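Local coordinates for protein putative glutaryl-CoA dehydrogenase (PDB 2EBA) that belongs to the acyl-CoA dehydrogenase family of flavoproteins and binds flavin-adenine dinucleotide in a four-chain assembly, at residues P32-P44 with K202-E214. Sequence-based numbering, arbitrary orientation.
Sequences PHIRDWWEEGVFP and KRKMSLRASVTSE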
loop_
_atom_site.group_PDB
_atom_site.type_symbol
_atom_site.label_atom_id
_atom_site.label_comp_id
_atom_site.label_asym_id
_atom_site.label_seq_id
_atom_site.Cartn_x
_atom_site.Cartn_y
_atom_site.Cartn_z
ATOM N N PRO A 32 -10.903 -11.366 -31.735
ATOM C CA PRO A 32 -11.840 -12.493 -31.774
ATOM C C PRO A 32 -11.186 -13.844 -31.479
ATOM O O PRO A 32 -11.876 -14.803 -31.158
ATOM C CB PRO A 32 -12.395 -12.444 -33.199
ATOM C CG PRO A 32 -12.328 -10.995 -33.525
ATOM C CD PRO A 32 -10.975 -10.594 -32.992
ATOM N N HIS A 33 -9.857 -13.915 -31.568
ATOM C CA HIS A 33 -9.154 -15.177 -31.357
ATOM C C HIS A 33 -8.166 -15.219 -30.205
ATOM O O HIS A 33 -7.800 -16.298 -29.756
ATOM C CB HIS A 33 -8.409 -15.551 -32.636
ATOM C CG HIS A 33 -9.204 -15.316 -33.880
ATOM N ND1 HIS A 33 -10.109 -16.231 -34.366
ATOM C CD2 HIS A 33 -9.281 -14.238 -34.695
ATOM C CE1 HIS A 33 -10.713 -15.728 -35.428
ATOM N NE2 HIS A 33 -10.231 -14.519 -35.648
ATOM N N ILE A 34 -7.729 -14.061 -29.730
ATOM C CA ILE A 34 -6.742 -14.013 -28.659
ATOM C C ILE A 34 -6.953 -15.032 -27.547
ATOM O O ILE A 34 -5.984 -15.597 -27.048
ATOM C CB ILE A 34 -6.644 -12.620 -28.025
ATOM C CG1 ILE A 34 -5.366 -12.544 -27.197
ATOM C CG2 ILE A 34 -7.855 -12.361 -27.154
ATOM C CD1 ILE A 34 -4.120 -12.868 -28.013
ATOM N N ARG A 35 -8.200 -15.261 -27.149
ATOM C CA ARG A 35 -8.480 -16.247 -26.105
ATOM C C ARG A 35 -7.830 -17.549 -26.513
ATOM O O ARG A 35 -6.813 -17.953 -25.953
ATOM C CB ARG A 35 -9.975 -16.505 -25.956
ATOM C CG ARG A 35 -10.608 -15.939 -24.709
ATOM C CD ARG A 35 -11.457 -14.724 -25.030
ATOM N NE ARG A 35 -12.728 -14.770 -24.315
ATOM C CZ ARG A 35 -13.760 -13.968 -24.563
ATOM N NH1 ARG A 35 -13.674 -13.049 -25.521
ATOM N NH2 ARG A 35 -14.878 -14.091 -23.854
ATOM N N ASP A 36 -8.420 -18.209 -27.503
ATOM C CA ASP A 36 -7.913 -19.472 -27.998
ATOM C C ASP A 36 -6.400 -19.494 -28.187
ATOM O O ASP A 36 -5.744 -20.428 -27.734
ATOM C CB ASP A 36 -8.622 -19.811 -29.295
ATOM C CG ASP A 36 -10.133 -19.794 -29.136
ATOM O OD1 ASP A 36 -10.602 -19.804 -27.972
ATOM O OD2 ASP A 36 -10.863 -19.767 -30.142
ATOM N N TRP A 37 -5.827 -18.496 -28.834
ATOM C CA TRP A 37 -4.388 -18.534 -29.023
ATOM C C TRP A 37 -3.607 -18.508 -27.693
ATOM O O TRP A 37 -2.634 -19.256 -27.543
ATOM C CB TRP A 37 -3.939 -17.383 -29.915
ATOM C CG TRP A 37 -4.545 -17.385 -31.290
ATOM C CD1 TRP A 37 -5.009 -18.469 -32.014
ATOM C CD2 TRP A 37 -4.667 -16.252 -32.159
ATOM N NE1 TRP A 37 -5.402 -18.064 -33.272
ATOM C CE2 TRP A 37 -5.201 -16.712 -33.389
ATOM C CE3 TRP A 37 -4.370 -14.886 -32.021
ATOM C CZ2 TRP A 37 -5.449 -15.851 -34.470
ATOM C CZ3 TRP A 37 -4.615 -14.038 -33.090
ATOM C CH2 TRP A 37 -5.152 -14.523 -34.297
ATOM N N TRP A 38 -4.020 -17.663 -26.740
ATOM C CA TRP A 38 -3.349 -17.568 -25.440
ATOM C C TRP A 38 -3.500 -18.954 -24.788
ATOM O O TRP A 38 -2.527 -19.549 -24.298
ATOM C CB TRP A 38 -4.029 -16.512 -24.571
ATOM C CG TRP A 38 -3.272 -16.166 -23.354
ATOM C CD1 TRP A 38 -2.283 -15.226 -23.242
ATOM C CD2 TRP A 38 -3.332 -16.835 -22.094
ATOM N NE1 TRP A 38 -1.725 -15.265 -21.986
ATOM C CE2 TRP A 38 -2.348 -16.250 -21.256
ATOM C CE3 TRP A 38 -4.116 -17.886 -21.583
ATOM C CZ2 TRP A 38 -2.119 -16.675 -19.947
ATOM C CZ3 TRP A 38 -3.895 -18.309 -20.282
ATOM C CH2 TRP A 38 -2.900 -17.702 -19.477
ATOM N N GLU A 39 -4.737 -19.448 -24.820
ATOM C CA GLU A 39 -5.101 -20.742 -24.261
ATOM C C GLU A 39 -4.236 -21.881 -24.806
ATOM O O GLU A 39 -3.668 -22.642 -24.023
ATOM C CB GLU A 39 -6.550 -21.014 -24.590
ATOM C CG GLU A 39 -7.380 -21.562 -23.505
ATOM C CD GLU A 39 -8.847 -21.494 -23.856
ATOM O OE1 GLU A 39 -9.298 -20.366 -24.220
ATOM O OE2 GLU A 39 -9.526 -22.537 -23.754
ATOM N N GLU A 40 -4.152 -22.033 -26.133
ATOM C CA GLU A 40 -3.330 -23.113 -26.672
ATOM C C GLU A 40 -1.860 -22.711 -26.726
ATOM O O GLU A 40 -1.023 -23.445 -27.224
ATOM C CB GLU A 40 -3.841 -23.578 -28.044
ATOM C CG GLU A 40 -4.165 -22.487 -29.038
ATOM C CD GLU A 40 -5.458 -22.782 -29.774
ATOM O OE1 GLU A 40 -6.471 -23.074 -29.102
ATOM O OE2 GLU A 40 -5.470 -22.723 -31.016
ATOM N N GLY A 41 -1.559 -21.540 -26.190
ATOM C CA GLY A 41 -0.189 -21.079 -26.151
ATOM C C GLY A 41 0.502 -20.944 -27.487
ATOM O O GLY A 41 1.629 -21.399 -27.655
ATOM N N VAL A 42 -0.154 -20.311 -28.446
ATOM C CA VAL A 42 0.465 -20.120 -29.739
ATOM C C VAL A 42 0.476 -18.657 -30.170
ATOM O O VAL A 42 -0.413 -17.888 -29.814
ATOM C CB VAL A 42 -0.249 -20.965 -30.818
ATOM C CG1 VAL A 42 -1.714 -20.541 -30.943
ATOM C CG2 VAL A 42 0.488 -20.833 -32.154
ATOM N N PHE A 43 1.509 -18.281 -30.918
ATOM C CA PHE A 43 1.626 -16.933 -31.447
ATOM C C PHE A 43 1.136 -17.009 -32.878
ATOM O O PHE A 43 1.560 -17.871 -33.643
ATOM C CB PHE A 43 3.073 -16.433 -31.451
ATOM C CG PHE A 43 3.215 -15.034 -31.991
ATOM C CD1 PHE A 43 2.961 -13.946 -31.177
ATOM C CD2 PHE A 43 3.521 -14.809 -33.328
ATOM C CE1 PHE A 43 2.999 -12.650 -31.674
ATOM C CE2 PHE A 43 3.561 -13.506 -33.840
ATOM C CZ PHE A 43 3.298 -12.427 -33.005
ATOM N N PRO A 44 0.238 -16.096 -33.263
ATOM C CA PRO A 44 -0.324 -16.051 -34.615
ATOM C C PRO A 44 0.623 -15.486 -35.662
ATOM O O PRO A 44 0.562 -14.302 -35.979
ATOM C CB PRO A 44 -1.563 -15.192 -34.433
ATOM C CG PRO A 44 -1.101 -14.214 -33.375
ATOM C CD PRO A 44 -0.404 -15.097 -32.390
ATOM N N LYS A 202 8.596 -24.266 -22.325
ATOM C CA LYS A 202 7.265 -24.819 -22.105
ATOM C C LYS A 202 6.781 -24.557 -20.688
ATOM O O LYS A 202 7.562 -24.148 -19.821
ATOM C CB LYS A 202 7.278 -26.330 -22.359
ATOM C CG LYS A 202 7.896 -26.734 -23.688
ATOM C CD LYS A 202 7.267 -25.962 -24.838
ATOM C CE LYS A 202 7.908 -26.346 -26.149
ATOM N NZ LYS A 202 7.361 -25.511 -27.231
ATOM N N ARG A 203 5.498 -24.816 -20.458
ATOM C CA ARG A 203 4.873 -24.633 -19.142
ATOM C C ARG A 203 4.766 -23.154 -18.753
ATOM O O ARG A 203 4.936 -22.799 -17.569
ATOM C CB ARG A 203 5.664 -25.402 -18.065
ATOM C CG ARG A 203 5.957 -26.861 -18.423
ATOM C CD ARG A 203 4.717 -27.557 -18.987
ATOM N NE ARG A 203 4.813 -27.756 -20.434
ATOM C CZ ARG A 203 5.012 -28.939 -21.006
ATOM N NH1 ARG A 203 5.132 -30.022 -20.241
ATOM N NH2 ARG A 203 5.090 -29.042 -22.333
ATOM N N LYS A 204 4.488 -22.308 -19.748
ATOM C CA LYS A 204 4.370 -20.870 -19.530
ATOM C C LYS A 204 2.958 -20.519 -19.104
ATOM O O LYS A 204 1.994 -20.881 -19.763
ATOM C CB LYS A 204 4.701 -20.098 -20.817
ATOM C CG LYS A 204 6.153 -19.717 -20.980
ATOM C CD LYS A 204 6.466 -19.393 -22.424
ATOM C CE LYS A 204 5.588 -18.282 -22.949
ATOM N NZ LYS A 204 5.850 -17.986 -24.379
ATOM N N MET A 205 2.843 -19.827 -17.974
ATOM C CA MET A 205 1.546 -19.390 -17.473
ATOM C C MET A 205 1.339 -17.911 -17.773
ATOM O O MET A 205 0.338 -17.316 -17.376
ATOM C CB MET A 205 1.443 -19.639 -15.967
ATOM C CG MET A 205 0.841 -20.986 -15.600
ATOM S SD MET A 205 0.242 -21.895 -17.037
ATOM C CE MET A 205 -1.497 -21.469 -17.008
ATOM N N SER A 206 2.300 -17.328 -18.481
ATOM C CA SER A 206 2.283 -15.904 -18.783
ATOM C C SER A 206 2.828 -15.680 -20.184
ATOM O O SER A 206 3.718 -16.392 -20.626
ATOM C CB SER A 206 3.130 -15.147 -17.773
ATOM O OG SER A 206 3.285 -13.800 -18.164
ATOM N N LEU A 207 2.287 -14.688 -20.876
ATOM C CA LEU A 207 2.716 -14.376 -22.231
ATOM C C LEU A 207 2.683 -15.636 -23.113
ATOM O O LEU A 207 3.634 -15.947 -23.830
ATOM C CB LEU A 207 4.120 -13.767 -22.201
ATOM C CG LEU A 207 4.285 -12.690 -23.278
ATOM C CD1 LEU A 207 3.516 -11.436 -22.857
ATOM C CD2 LEU A 207 5.752 -12.367 -23.490
ATOM N N ARG A 208 1.567 -16.355 -23.057
ATOM C CA ARG A 208 1.415 -17.587 -23.823
ATOM C C ARG A 208 1.237 -17.388 -25.326
ATOM O O ARG A 208 1.557 -18.284 -26.111
ATOM C CB ARG A 208 0.266 -18.406 -23.252
ATOM C CG ARG A 208 0.605 -19.021 -21.907
ATOM C CD ARG A 208 -0.594 -19.696 -21.280
ATOM N NE ARG A 208 -1.092 -20.822 -22.060
ATOM C CZ ARG A 208 -0.453 -21.982 -22.214
ATOM N NH1 ARG A 208 0.725 -22.193 -21.645
ATOM N NH2 ARG A 208 -0.993 -22.936 -22.948
ATOM N N ALA A 209 0.719 -16.222 -25.718
ATOM C CA ALA A 209 0.544 -15.890 -27.130
ATOM C C ALA A 209 1.849 -15.221 -27.562
ATOM O O ALA A 209 1.889 -14.024 -27.853
ATOM C CB ALA A 209 -0.623 -14.935 -27.307
ATOM N N SER A 210 2.918 -16.005 -27.576
ATOM C CA SER A 210 4.243 -15.516 -27.931
ATOM C C SER A 210 5.218 -16.669 -27.820
ATOM O O SER A 210 5.001 -17.585 -27.025
ATOM C CB SER A 210 4.668 -14.403 -26.966
ATOM O OG SER A 210 6.074 -14.206 -26.972
ATOM N N VAL A 211 6.286 -16.647 -28.612
ATOM C CA VAL A 211 7.259 -17.722 -28.509
ATOM C C VAL A 211 8.489 -17.251 -27.737
ATOM O O VAL A 211 9.046 -16.182 -27.997
ATOM C CB VAL A 211 7.624 -18.343 -29.928
ATOM C CG1 VAL A 211 6.623 -17.858 -30.982
ATOM C CG2 VAL A 211 9.077 -18.050 -30.318
ATOM N N THR A 212 8.862 -18.050 -26.740
ATOM C CA THR A 212 10.000 -17.782 -25.872
ATOM C C THR A 212 10.916 -18.977 -25.990
ATOM O O THR A 212 10.483 -20.118 -25.845
ATOM C CB THR A 212 9.572 -17.670 -24.417
ATOM O OG1 THR A 212 8.343 -16.937 -24.335
ATOM C CG2 THR A 212 10.654 -16.969 -23.609
ATOM N N SER A 213 12.193 -18.725 -26.233
ATOM C CA SER A 213 13.121 -19.819 -26.421
ATOM C C SER A 213 14.385 -19.688 -25.611
ATOM O O SER A 213 14.629 -18.688 -24.939
ATOM C CB SER A 213 13.486 -19.915 -27.902
ATOM O OG SER A 213 12.337 -19.752 -28.712
ATOM N N GLU A 214 15.182 -20.738 -25.673
ATOM C CA GLU A 214 16.467 -20.763 -25.014
ATOM C C GLU A 214 17.435 -20.890 -26.192
ATOM O O GLU A 214 17.262 -21.756 -27.050
ATOM C CB GLU A 214 16.570 -21.974 -24.100
ATOM C CG GLU A 214 17.893 -22.071 -23.401
ATOM C CD GLU A 214 18.104 -23.424 -22.774
ATOM O OE1 GLU A 214 18.192 -24.428 -23.522
ATOM O OE2 GLU A 214 18.180 -23.482 -21.527
#
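R208 reaches the C-terminal end of helix 31-39 and lays its CD over one face of the W38 indole, 3.5 Å from the centroid of the six-membered ring. The two side chains cross at about a right angle, guanidinium and ring planes 71° apart. A bend at chi3 (63°) turns the guanidinium to the carbonyls that end the helix. R208 NH2 donates to E39 O at 2.9 Å, nearly straight at 172° and above the carbonyl plane, while NE makes only a weak hydrogen bond to W38 O. R208 NH1 donates a hydrogen bond to K204 O at 2.6 Å; with both acceptors close to the guanidinium plane, the NH1 and NH2 bonds fix its rotation. G41, the positive-phi residue of a Schellman motif, sets its CA over one guanidinium face. M205 O lies at the indole edge, 3.6 Å from W38 CZ2. A209 O meets the F43 ring edge at CD1 (3.5 Å), and F43 CB packs on V211 CG1. The contact joins the helical N-terminal domain to the loop leading into strand 212-217; L207 of that loop touches the FAD. Helix 351-361 packs against W38, helix 87-107 against F43, and M205 of a neighbouring subunit reaches W38.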